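Local coordinates for glucose-6-phosphate dehydrogenase (Trypanosoma cruzi, PDB 5AQ1), which catalyses the NADP+-dependent oxidation of glucose 6-phosphate to 6-phosphogluconolactone, the first step of the oxidative pentose phosphate pathway, at residues Glu462-Ala465 against Ala466-Tyr470. Sequence-based numbering, arbitrary orientation.
Sequences ELDA and AWRIY
An i to i+4 salt bridge between Asp464 and Arg468 spans one turn of helix 460-479, in the C-terminal domain of the enzyme. Arg468 NE lies 2.9 Å from Asp464 OD2, which it meets on the syn side, 29° out of the carboxylate plane; its bond to Asp464 OD1 is weak, at 3.3 Å. Both bonds start from NE, and the carboxylate and guanidinium planes stand 63° apart, which rules out a coplanar two-nitrogen pairing. Asp464 CG, anti to its own N (chi1 178°), and the extended arginine chain running back along the turn bring the two groups together. Two i+4 to i backbone bonds are consistent with alpha-helix here: Trp467 N donates to Leu463 O over 3.1 Å, and Arg468 N to Asp464 O over 3.2 Å. On another side of the helix Leu463 CG packs 4.2 Å from Trp467 CD1, the two side chains pointing the same way. Both also touch Ser190 of helix 187-197, and Trp467 NE1 makes a weak hydrogen bond to Phe183 O. Ala466 and Tyr470 pack on helix 264-282, whereas Ala465 and Ile469 rest on Leu302 of helix 291-302, which places this turn among three helices.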
loop_
_atom_site.group_PDB
_atom_site.type_symbol
_atom_site.label_atom_id
_atom_site.label_comp_id
_atom_site.label_asym_id
_atom_site.label_seq_id
_atom_site.Cartn_x
_atom_site.Cartn_y
_atom_site.Cartn_z
ATOM N N GLU B 462 11.270 -29.320 4.605
ATOM C CA GLU B 462 10.490 -28.539 5.575
ATOM C C GLU B 462 10.941 -28.829 7.005
ATOM O O GLU B 462 11.090 -27.920 7.818
ATOM C CB GLU B 462 9.007 -28.883 5.406
ATOM C CG GLU B 462 8.023 -28.058 6.214
ATOM C CD GLU B 462 6.576 -28.439 5.919
ATOM O OE1 GLU B 462 6.339 -29.221 4.973
ATOM O OE2 GLU B 462 5.667 -27.954 6.630
ATOM N N LEU B 463 11.164 -30.105 7.297
ATOM C CA LEU B 463 11.639 -30.544 8.605
ATOM C C LEU B 463 13.034 -29.992 8.926
ATOM O O LEU B 463 13.268 -29.489 10.025
ATOM C CB LEU B 463 11.668 -32.072 8.647
ATOM C CG LEU B 463 11.902 -32.757 9.992
ATOM C CD1 LEU B 463 10.730 -32.594 10.954
ATOM C CD2 LEU B 463 12.177 -34.221 9.707
ATOM N N ASP B 464 13.945 -30.104 7.959
ATOM C CA ASP B 464 15.311 -29.575 8.071
ATOM C C ASP B 464 15.336 -28.068 8.358
ATOM O O ASP B 464 16.120 -27.605 9.183
ATOM C CB ASP B 464 16.097 -29.860 6.781
ATOM C CG ASP B 464 17.515 -29.294 6.816
ATOM O OD1 ASP B 464 18.369 -29.858 7.526
ATOM O OD2 ASP B 464 17.782 -28.287 6.129
ATOM N N ALA B 465 14.488 -27.313 7.664
ATOM C CA ALA B 465 14.407 -25.866 7.853
ATOM C C ALA B 465 13.988 -25.508 9.278
ATOM O O ALA B 465 14.499 -24.547 9.861
ATOM C CB ALA B 465 13.444 -25.256 6.850
ATOM N N ALA B 466 13.070 -26.294 9.840
ATOM C CA ALA B 466 12.599 -26.073 11.205
ATOM C C ALA B 466 13.702 -26.325 12.234
ATOM O O ALA B 466 13.879 -25.529 13.153
ATOM C CB ALA B 466 11.390 -26.943 11.501
ATOM N N TRP B 467 14.452 -27.417 12.076
ATOM C CA TRP B 467 15.531 -27.736 13.015
ATOM C C TRP B 467 16.641 -26.688 13.021
ATOM O O TRP B 467 17.242 -26.423 14.062
ATOM C CB TRP B 467 16.127 -29.118 12.733
ATOM C CG TRP B 467 15.330 -30.240 13.327
ATOM C CD1 TRP B 467 14.746 -31.275 12.660
ATOM C CD2 TRP B 467 15.023 -30.433 14.713
ATOM N NE1 TRP B 467 14.096 -32.102 13.541
ATOM C CE2 TRP B 467 14.250 -31.608 14.809
ATOM C CE3 TRP B 467 15.323 -29.723 15.882
ATOM C CZ2 TRP B 467 13.775 -32.094 16.026
ATOM C CZ3 TRP B 467 14.853 -30.205 17.090
ATOM C CH2 TRP B 467 14.086 -31.382 17.154
ATOM N N ARG B 468 16.910 -26.094 11.865
ATOM C CA ARG B 468 17.960 -25.085 11.752
ATOM C C ARG B 468 17.627 -23.809 12.527
ATOM O O ARG B 468 18.524 -23.102 12.982
ATOM C CB ARG B 468 18.251 -24.777 10.280
ATOM C CG ARG B 468 19.068 -25.874 9.618
ATOM C CD ARG B 468 19.167 -25.712 8.112
ATOM N NE ARG B 468 19.840 -26.868 7.520
ATOM C CZ ARG B 468 21.151 -26.967 7.311
ATOM N NH1 ARG B 468 21.979 -25.967 7.602
ATOM N NH2 ARG B 468 21.636 -28.082 6.781
ATOM N N ILE B 469 16.339 -23.533 12.691
ATOM C CA ILE B 469 15.899 -22.372 13.450
ATOM C C ILE B 469 16.279 -22.482 14.928
ATOM O O ILE B 469 16.723 -21.496 15.531
ATOM C CB ILE B 469 14.375 -22.160 13.305
ATOM C CG1 ILE B 469 14.049 -21.742 11.867
ATOM C CG2 ILE B 469 13.869 -21.109 14.287
ATOM C CD1 ILE B 469 12.590 -21.879 11.487
ATOM N N TYR B 470 16.119 -23.678 15.499
ATOM C CA TYR B 470 16.214 -23.862 16.951
ATOM C C TYR B 470 17.456 -24.601 17.445
ATOM O O TYR B 470 17.761 -24.540 18.635
ATOM C CB TYR B 470 14.963 -24.580 17.468
ATOM C CG TYR B 470 13.686 -23.906 17.047
ATOM C CD1 TYR B 470 13.240 -22.759 17.684
ATOM C CD2 TYR B 470 12.931 -24.408 15.999
ATOM C CE1 TYR B 470 12.069 -22.128 17.288
ATOM C CE2 TYR B 470 11.764 -23.787 15.592
ATOM C CZ TYR B 470 11.335 -22.646 16.239
ATOM O OH TYR B 470 10.179 -22.016 15.842
#